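Local coordinates for protein putative methyltransferase (Emericella variicolor, PDB 7DMB) that probably transfers a methyl group from S-adenosylmethionine as a trans-acting enzyme of calbistrin biosynthesis, and binds the spent cofactor S-adenosylhomocysteine, at residues 285-299 with 344-358. Residues are numbered along the deposited sequence; the frame is centred on the assembly and turned at random.
Sequences LHATPCLVETLKNVR and IPPAEWDRRLKQAGF
Leu291 and Leu295 of helix 291-299 pack against Trp349 and Ala356 in a buried, mainly apolar helix-helix contact within a Rossmann-like methyltransferase fold, beside a cofactor pocket to which Thr288 contributes. The axes cross at -60° with a closest approach of 8.7 Å, and both helices lie against the central sheet, with Trp349 touching strands 306-313 and 375-382. Toward the start of helix 291-299, Leu291 CD1 sits over a face of the indole in a CH-pi contact, 4.2 Å from the centroid of the six-membered ring, and meets Ile344 CD1 tip to tip. Leu295 brings CD1 to the rim of the same ring, while its CB presses unusually closely on Ala356 CB, at 3.4 Å. This small methyl lets the backbones converge, Lys296 CA and Ala356 CA being 4.9 Å apart. Phe358 turns its ring edge to Leu295 O. Gly357 closes helix 346-355 in a Schellman motif, and Arg299 NE, on a chain bent at chi3, donates to Gly357 O at 3.1 Å. The bond is fairly straight (163°), though the donor stands above the carbonyl plane. A water accepts from Val292 N and, weakly, from Arg352 NH1; Glu348 and Asp336 pair with this buried arginine's charge. Side-chain shape thus sets the helix spacing, while both arginines find polar partners.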
ATOM      1  N   LEU A 285       2.868   6.740   3.447  1.00 14.60           N
ATOM      2  CA  LEU A 285       3.733   7.898   3.253  1.00 12.39           C
ATOM      3  C   LEU A 285       3.420   8.610   1.938  1.00 14.32           C
ATOM      4  O   LEU A 285       3.436   9.842   1.880  1.00 13.04           O
ATOM      5  CB  LEU A 285       5.210   7.489   3.336  1.00  8.99           C
ATOM      6  CG  LEU A 285       5.742   6.872   4.661  1.00 13.47           C
ATOM      7  CD1 LEU A 285       7.273   6.840   4.709  1.00 10.88           C
ATOM      8  CD2 LEU A 285       5.202   7.575   5.881  1.00 10.91           C
ATOM      9  N   HIS A 286       3.083   7.860   0.881  1.00 11.94           N
ATOM     10  CA  HIS A 286       2.774   8.523  -0.386  1.00 14.89           C
ATOM     11  C   HIS A 286       1.490   9.344  -0.314  1.00 16.54           C
ATOM     12  O   HIS A 286       1.239  10.153  -1.216  1.00 16.12           O
ATOM     13  CB  HIS A 286       2.687   7.505  -1.536  1.00 13.21           C
ATOM     14  CG  HIS A 286       1.457   6.649  -1.517  1.00 15.19           C
ATOM     15  ND1 HIS A 286       1.511   5.276  -1.392  1.00 14.27           N
ATOM     16  CD2 HIS A 286       0.144   6.965  -1.633  1.00 13.55           C
ATOM     17  CE1 HIS A 286       0.287   4.785  -1.426  1.00 15.67           C
ATOM     18  NE2 HIS A 286      -0.562   5.788  -1.565  1.00 15.38           N
ATOM     19  N   ALA A 287       0.662   9.130   0.721  1.00 14.88           N
ATOM     20  CA  ALA A 287      -0.544   9.928   0.920  1.00 17.00           C
ATOM     21  C   ALA A 287      -0.260  11.281   1.564  1.00 16.47           C
ATOM     22  O   ALA A 287      -1.171  12.110   1.662  1.00 21.46           O
ATOM     23  CB  ALA A 287      -1.567   9.157   1.768  1.00 16.31           C
ATOM     24  N   THR A 288       0.951  11.529   1.973  1.00 14.51           N
ATOM     25  CA  THR A 288       1.293  12.806   2.569  1.00 18.03           C
ATOM     26  C   THR A 288       1.743  13.783   1.490  1.00 17.72           C
ATOM     27  O   THR A 288       2.175  13.368   0.408  1.00 18.16           O
ATOM     28  CB  THR A 288       2.385  12.610   3.624  1.00 16.14           C
ATOM     29  OG1 THR A 288       3.631  12.284   2.986  1.00 14.82           O
ATOM     30  CG2 THR A 288       1.994  11.484   4.560  1.00 14.09           C
ATOM     31  N   PRO A 289       1.635  15.097   1.751  1.00 16.01           N
ATOM     32  CA  PRO A 289       1.884  16.079   0.680  1.00 17.55           C
ATOM     33  C   PRO A 289       3.351  16.277   0.330  1.00 17.73           C
ATOM     34  O   PRO A 289       3.660  16.625  -0.820  1.00 21.06           O
ATOM     35  CB  PRO A 289       1.247  17.374   1.217  1.00 17.77           C
ATOM     36  CG  PRO A 289       1.010  17.151   2.664  1.00 17.40           C
ATOM     37  CD  PRO A 289       0.895  15.676   2.886  1.00 18.44           C
ATOM     38  N   CYS A 290       4.271  16.050   1.257  1.00 18.79           N
ATOM     39  CA  CYS A 290       5.666  16.381   1.000  1.00 17.84           C
ATOM     40  C   CYS A 290       6.507  15.266   1.607  1.00 17.20           C
ATOM     41  O   CYS A 290       6.596  15.152   2.831  1.00 16.88           O
ATOM     42  CB  CYS A 290       6.001  17.755   1.606  1.00 15.93           C
ATOM     43  SG  CYS A 290       7.734  18.231   1.562  1.00 20.69           S
ATOM     44  N   LEU A 291       7.103  14.429   0.765  1.00 17.33           N
ATOM     45  CA  LEU A 291       7.716  13.209   1.282  1.00 15.74           C
ATOM     46  C   LEU A 291       8.911  13.513   2.178  1.00 17.41           C
ATOM     47  O   LEU A 291       9.131  12.821   3.178  1.00 18.72           O
ATOM     48  CB  LEU A 291       8.129  12.282   0.139  1.00 14.04           C
ATOM     49  CG  LEU A 291       6.988  11.811  -0.753  1.00 14.92           C
ATOM     50  CD1 LEU A 291       7.496  10.758  -1.689  1.00 12.39           C
ATOM     51  CD2 LEU A 291       5.822  11.286   0.110  1.00 17.69           C
ATOM     52  N   VAL A 292       9.701  14.536   1.832  1.00 15.75           N
ATOM     53  CA  VAL A 292      10.898  14.841   2.612  1.00 16.38           C
ATOM     54  C   VAL A 292      10.523  15.286   4.026  1.00 15.58           C
ATOM     55  O   VAL A 292      11.120  14.835   5.011  1.00 18.41           O
ATOM     56  CB  VAL A 292      11.756  15.893   1.884  1.00 17.10           C
ATOM     57  CG1 VAL A 292      12.877  16.381   2.782  1.00 20.93           C
ATOM     58  CG2 VAL A 292      12.330  15.309   0.593  1.00 17.02           C
ATOM     59  N   GLU A 293       9.529  16.163   4.157  1.00 16.24           N
ATOM     60  CA  GLU A 293       9.081  16.558   5.490  1.00 17.28           C
ATOM     61  C   GLU A 293       8.517  15.365   6.247  1.00 16.13           C
ATOM     62  O   GLU A 293       8.750  15.211   7.456  1.00 15.03           O
ATOM     63  CB  GLU A 293       8.043  17.670   5.382  1.00 20.46           C
ATOM     64  CG  GLU A 293       8.625  19.076   5.482  1.00 26.86           C
ATOM     65  CD  GLU A 293       7.558  20.144   5.324  1.00 41.56           C
ATOM     66  OE1 GLU A 293       6.438  19.928   5.835  1.00 42.53           O
ATOM     67  OE2 GLU A 293       7.833  21.195   4.697  1.00 44.17           O
ATOM     68  N   THR A 294       7.798  14.496   5.538  1.00 14.31           N
ATOM     69  CA  THR A 294       7.290  13.260   6.122  1.00 15.75           C
ATOM     70  C   THR A 294       8.421  12.369   6.604  1.00 16.83           C
ATOM     71  O   THR A 294       8.374  11.825   7.717  1.00 11.10           O
ATOM     72  CB  THR A 294       6.450  12.516   5.097  1.00 14.83           C
ATOM     73  OG1 THR A 294       5.184  13.167   4.991  1.00 15.51           O
ATOM     74  CG2 THR A 294       6.275  11.037   5.502  1.00 12.37           C
ATOM     75  N   LEU A 295       9.443  12.183   5.768  1.00 13.90           N
ATOM     76  CA  LEU A 295      10.549  11.336   6.189  1.00 12.06           C
ATOM     77  C   LEU A 295      11.355  11.974   7.333  1.00 14.41           C
ATOM     78  O   LEU A 295      11.818  11.257   8.229  1.00 12.87           O
ATOM     79  CB  LEU A 295      11.416  10.995   4.967  1.00 16.26           C
ATOM     80  CG  LEU A 295      10.742  10.063   3.937  1.00 14.45           C
ATOM     81  CD1 LEU A 295      11.384  10.106   2.558  1.00 20.78           C
ATOM     82  CD2 LEU A 295      10.703   8.619   4.424  1.00 12.02           C
ATOM     83  N   LYS A 296      11.492  13.308   7.360  1.00 18.20           N
ATOM     84  CA  LYS A 296      12.135  13.958   8.506  1.00 12.29           C
ATOM     85  C   LYS A 296      11.337  13.751   9.787  1.00 15.02           C
ATOM     86  O   LYS A 296      11.919  13.670  10.882  1.00 15.04           O
ATOM     87  CB  LYS A 296      12.315  15.460   8.259  1.00 11.03           C
ATOM     88  CG  LYS A 296      13.313  15.834   7.150  1.00 21.48           C
ATOM     89  CD  LYS A 296      13.363  17.360   6.914  1.00 22.87           C
ATOM     90  CE  LYS A 296      14.450  17.732   5.906  1.00 25.91           C
ATOM     91  NZ  LYS A 296      14.703  19.195   5.843  1.00 31.93           N
ATOM     92  N   ASN A 297      10.012  13.670   9.681  1.00 14.33           N
ATOM     93  CA  ASN A 297       9.209  13.401  10.869  1.00 16.15           C
ATOM     94  C   ASN A 297       9.352  11.950  11.309  1.00 17.37           C
ATOM     95  O   ASN A 297       9.360  11.672  12.516  1.00 14.13           O
ATOM     96  CB  ASN A 297       7.747  13.764  10.618  1.00 11.61           C
ATOM     97  CG  ASN A 297       7.525  15.272  10.546  1.00 20.10           C
ATOM     98  OD1 ASN A 297       8.285  16.058  11.131  1.00 18.07           O
ATOM     99  ND2 ASN A 297       6.493  15.684   9.813  1.00 17.31           N
ATOM    100  N   VAL A 298       9.511  11.019  10.359  1.00 14.26           N
ATOM    101  CA  VAL A 298       9.823   9.642  10.739  1.00 15.00           C
ATOM    102  C   VAL A 298      11.177   9.575  11.446  1.00 15.70           C
ATOM    103  O   VAL A 298      11.339   8.855  12.435  1.00 16.69           O
ATOM    104  CB  VAL A 298       9.781   8.716   9.510  1.00 13.25           C
ATOM    105  CG1 VAL A 298      10.310   7.336   9.876  1.00 17.49           C
ATOM    106  CG2 VAL A 298       8.366   8.602   8.968  1.00 15.27           C
ATOM    107  N   ARG A 299      12.172  10.318  10.944  1.00 18.07           N
ATOM    108  CA  ARG A 299      13.506  10.276  11.540  1.00 18.20           C
ATOM    109  C   ARG A 299      13.500  10.828  12.961  1.00 17.07           C
ATOM    110  O   ARG A 299      14.205  10.315  13.844  1.00 17.24           O
ATOM    111  CB  ARG A 299      14.501  11.064  10.683  1.00 17.64           C
ATOM    112  CG  ARG A 299      15.934  11.044  11.248  1.00 19.62           C
ATOM    113  CD  ARG A 299      16.698  12.296  10.874  1.00 29.07           C
ATOM    114  NE  ARG A 299      18.116  12.039  10.621  1.00 34.31           N
ATOM    115  CZ  ARG A 299      19.093  12.288  11.492  1.00 38.22           C
ATOM    116  NH1 ARG A 299      18.806  12.790  12.693  1.00 42.82           N
ATOM    117  NH2 ARG A 299      20.354  12.021  11.169  1.00 29.35           N
ATOM    118  N   ILE A 344       5.884   6.431  -5.980  1.00 15.69           N
ATOM    119  CA  ILE A 344       7.189   6.577  -6.633  1.00 12.45           C
ATOM    120  C   ILE A 344       7.984   5.283  -6.481  1.00 12.89           C
ATOM    121  O   ILE A 344       7.785   4.554  -5.497  1.00 12.84           O
ATOM    122  CB  ILE A 344       7.970   7.781  -6.071  1.00 17.65           C
ATOM    123  CG1 ILE A 344       8.103   7.677  -4.541  1.00 17.58           C
ATOM    124  CG2 ILE A 344       7.314   9.088  -6.493  1.00 13.57           C
ATOM    125  CD1 ILE A 344       9.144   8.594  -3.937  1.00 13.85           C
ATOM    126  N   PRO A 345       8.874   4.953  -7.420  1.00 10.85           N
ATOM    127  CA  PRO A 345       9.658   3.699  -7.315  1.00 10.80           C
ATOM    128  C   PRO A 345      10.797   3.852  -6.323  1.00  9.58           C
ATOM    129  O   PRO A 345      11.055   4.972  -5.863  1.00 10.80           O
ATOM    130  CB  PRO A 345      10.182   3.491  -8.750  1.00  8.18           C
ATOM    131  CG  PRO A 345      10.321   4.924  -9.291  1.00  8.39           C
ATOM    132  CD  PRO A 345       9.160   5.692  -8.669  1.00 11.48           C
ATOM    133  N   PRO A 346      11.521   2.765  -5.988  1.00 11.06           N
ATOM    134  CA  PRO A 346      12.541   2.862  -4.921  1.00 14.26           C
ATOM    135  C   PRO A 346      13.656   3.873  -5.180  1.00 17.50           C
ATOM    136  O   PRO A 346      14.096   4.542  -4.234  1.00 13.06           O
ATOM    137  CB  PRO A 346      13.090   1.429  -4.838  1.00 14.43           C
ATOM    138  CG  PRO A 346      11.993   0.567  -5.326  1.00 12.99           C
ATOM    139  CD  PRO A 346      11.255   1.355  -6.355  1.00 11.78           C
ATOM    140  N   ALA A 347      14.141   3.994  -6.420  1.00 14.47           N
ATOM    141  CA  ALA A 347      15.196   4.967  -6.699  1.00 19.21           C
ATOM    142  C   ALA A 347      14.776   6.362  -6.257  1.00 19.59           C
ATOM    143  O   ALA A 347      15.598   7.140  -5.756  1.00 22.03           O
ATOM    144  CB  ALA A 347      15.556   4.971  -8.190  1.00 22.56           C
ATOM    145  N   GLU A 348      13.489   6.684  -6.400  1.00 16.86           N
ATOM    146  CA  GLU A 348      13.028   7.992  -5.951  1.00 18.75           C
ATOM    147  C   GLU A 348      12.965   8.062  -4.429  1.00 17.43           C
ATOM    148  O   GLU A 348      13.346   9.082  -3.840  1.00 17.69           O
ATOM    149  CB  GLU A 348      11.675   8.325  -6.576  1.00 17.76           C
ATOM    150  CG  GLU A 348      11.314   9.832  -6.568  1.00 21.84           C
ATOM    151  CD  GLU A 348      12.492  10.775  -6.886  1.00 25.02           C
ATOM    152  OE1 GLU A 348      12.626  11.821  -6.195  1.00 21.45           O
ATOM    153  OE2 GLU A 348      13.267  10.483  -7.828  1.00 25.07           O
ATOM    154  N   TRP A 349      12.501   6.991  -3.771  1.00 16.02           N
ATOM    155  CA  TRP A 349      12.530   6.963  -2.307  1.00 16.45           C
ATOM    156  C   TRP A 349      13.951   7.176  -1.796  1.00 11.55           C
ATOM    157  O   TRP A 349      14.188   8.031  -0.941  1.00 13.36           O
ATOM    158  CB  TRP A 349      11.952   5.650  -1.781  1.00 12.86           C
ATOM    159  CG  TRP A 349      10.443   5.594  -1.849  1.00 14.25           C
ATOM    160  CD1 TRP A 349       9.683   4.878  -2.742  1.00 12.98           C
ATOM    161  CD2 TRP A 349       9.519   6.293  -1.005  1.00 11.64           C
ATOM    162  NE1 TRP A 349       8.344   5.088  -2.498  1.00 15.30           N
ATOM    163  CE2 TRP A 349       8.212   5.943  -1.434  1.00 12.20           C
ATOM    164  CE3 TRP A 349       9.667   7.183   0.069  1.00 13.06           C
ATOM    165  CZ2 TRP A 349       7.057   6.470  -0.841  1.00  8.86           C
ATOM    166  CZ3 TRP A 349       8.519   7.690   0.678  1.00 14.24           C
ATOM    167  CH2 TRP A 349       7.229   7.338   0.211  1.00 13.86           C
ATOM    168  N   ASP A 350      14.914   6.440  -2.357  1.00 14.16           N
ATOM    169  CA  ASP A 350      16.324   6.607  -2.012  1.00 15.60           C
ATOM    170  C   ASP A 350      16.746   8.072  -2.054  1.00 14.85           C
ATOM    171  O   ASP A 350      17.326   8.588  -1.094  1.00 18.41           O
ATOM    172  CB  ASP A 350      17.182   5.766  -2.956  1.00 16.80           C
ATOM    173  CG  ASP A 350      18.671   5.935  -2.704  1.00 22.21           C
ATOM    174  OD1 ASP A 350      19.136   5.584  -1.590  1.00 15.29           O
ATOM    175  OD2 ASP A 350      19.376   6.408  -3.631  1.00 20.32           O
ATOM    176  N   ARG A 351      16.450   8.759  -3.163  1.00 22.87           N
ATOM    177  CA  ARG A 351      16.721  10.193  -3.273  1.00 19.57           C
ATOM    178  C   ARG A 351      16.161  10.963  -2.087  1.00 18.61           C
ATOM    179  O   ARG A 351      16.849  11.787  -1.473  1.00 21.03           O
ATOM    180  CB  ARG A 351      16.108  10.744  -4.567  1.00 23.97           C
ATOM    181  CG  ARG A 351      16.876  10.452  -5.849  1.00 25.23           C
ATOM    182  CD  ARG A 351      16.400  11.394  -6.936  1.00 24.24           C
ATOM    183  NE  ARG A 351      16.592  12.794  -6.543  1.00 26.12           N
ATOM    184  CZ  ARG A 351      15.986  13.839  -7.107  1.00 27.52           C
ATOM    185  NH1 ARG A 351      15.126  13.658  -8.103  1.00 30.92           N
ATOM    186  NH2 ARG A 351      16.249  15.071  -6.677  1.00 23.56           N
ATOM    187  N   ARG A 352      14.896  10.724  -1.760  1.00 15.91           N
ATOM    188  CA  ARG A 352      14.268  11.577  -0.769  1.00 20.55           C
ATOM    189  C   ARG A 352      14.639  11.166   0.646  1.00 18.50           C
ATOM    190  O   ARG A 352      14.649  12.015   1.544  1.00 18.32           O
ATOM    191  CB  ARG A 352      12.763  11.578  -0.982  1.00 20.98           C
ATOM    192  CG  ARG A 352      12.393  12.451  -2.161  1.00 23.42           C
ATOM    193  CD  ARG A 352      10.972  12.296  -2.506  1.00 23.80           C
ATOM    194  NE  ARG A 352      10.708  12.588  -3.908  1.00 22.76           N
ATOM    195  CZ  ARG A 352       9.847  13.508  -4.301  1.00 17.25           C
ATOM    196  NH1 ARG A 352       9.206  14.235  -3.391  1.00 20.77           N
ATOM    197  NH2 ARG A 352       9.626  13.700  -5.588  1.00 16.50           N
ATOM    198  N   LEU A 353      14.964   9.887   0.849  1.00 15.93           N
ATOM    199  CA  LEU A 353      15.504   9.456   2.130  1.00 16.27           C
ATOM    200  C   LEU A 353      16.801  10.196   2.440  1.00 18.02           C
ATOM    201  O   LEU A 353      17.000  10.665   3.567  1.00 18.11           O
ATOM    202  CB  LEU A 353      15.710   7.937   2.118  1.00 13.38           C
ATOM    203  CG  LEU A 353      14.459   7.073   2.344  1.00 13.35           C
ATOM    204  CD1 LEU A 353      14.655   5.694   1.787  1.00 10.58           C
ATOM    205  CD2 LEU A 353      14.059   6.998   3.832  1.00 13.45           C
ATOM    206  N   LYS A 354      17.674  10.355   1.440  1.00 20.72           N
ATOM    207  CA  LYS A 354      18.931  11.072   1.657  1.00 21.71           C
ATOM    208  C   LYS A 354      18.685  12.533   2.031  1.00 22.30           C
ATOM    209  O   LYS A 354      19.384  13.088   2.888  1.00 22.45           O
ATOM    210  CB  LYS A 354      19.813  10.974   0.411  1.00 18.61           C
ATOM    211  CG  LYS A 354      20.394   9.588   0.195  1.00 24.77           C
ATOM    212  CD  LYS A 354      21.085   9.437  -1.170  1.00 20.78           C
ATOM    213  CE  LYS A 354      22.091   8.280  -1.133  1.00 19.23           C
ATOM    214  NZ  LYS A 354      22.390   7.721  -2.496  1.00 26.37           N
ATOM    215  N   GLN A 355      17.682  13.164   1.413  1.00 19.45           N
ATOM    216  CA  GLN A 355      17.317  14.535   1.747  1.00 19.09           C
ATOM    217  C   GLN A 355      16.735  14.664   3.145  1.00 17.55           C
ATOM    218  O   GLN A 355      16.663  15.781   3.663  1.00 22.10           O
ATOM    219  CB  GLN A 355      16.294  15.086   0.744  1.00 17.50           C
ATOM    220  CG  GLN A 355      16.878  15.464  -0.604  1.00 28.80           C
ATOM    221  CD  GLN A 355      15.929  15.197  -1.757  1.00 25.90           C
ATOM    222  OE1 GLN A 355      14.800  15.677  -1.770  1.00 30.79           O
ATOM    223  NE2 GLN A 355      16.388  14.422  -2.734  1.00 32.04           N
ATOM    224  N   ALA A 356      16.300  13.566   3.759  1.00 21.29           N
ATOM    225  CA  ALA A 356      15.625  13.622   5.051  1.00 18.71           C
ATOM    226  C   ALA A 356      16.488  13.149   6.212  1.00 20.38           C
ATOM    227  O   ALA A 356      15.981  13.022   7.329  1.00 23.86           O
ATOM    228  CB  ALA A 356      14.342  12.788   5.009  1.00 16.54           C
ATOM    229  N   GLY A 357      17.757  12.844   5.974  1.00 21.25           N
ATOM    230  CA  GLY A 357      18.627  12.364   7.023  1.00 18.04           C
ATOM    231  C   GLY A 357      18.710  10.859   7.197  1.00 25.42           C
ATOM    232  O   GLY A 357      19.167  10.404   8.254  1.00 21.20           O
ATOM    233  N   PHE A 358      18.273  10.071   6.215  1.00 19.40           N
ATOM    234  CA  PHE A 358      18.557   8.644   6.194  1.00 18.44           C
ATOM    235  C   PHE A 358      19.747   8.388   5.267  1.00 17.55           C
ATOM    236  O   PHE A 358      20.106   9.235   4.454  1.00 16.37           O
ATOM    237  CB  PHE A 358      17.333   7.845   5.722  1.00 20.35           C
ATOM    238  CG  PHE A 358      16.134   7.951   6.633  1.00 13.16           C
ATOM    239  CD1 PHE A 358      15.846   6.942   7.537  1.00 12.68           C
ATOM    240  CD2 PHE A 358      15.277   9.038   6.551  1.00 12.81           C
ATOM    241  CE1 PHE A 358      14.728   7.023   8.367  1.00 13.88           C
ATOM    242  CE2 PHE A 358      14.157   9.132   7.372  1.00 14.29           C
ATOM    243  CZ  PHE A 358      13.879   8.127   8.278  1.00 12.73           C
TER
HETATM  244  O   HOH W   1       9.383  15.794  -0.902  1.00 14.77           O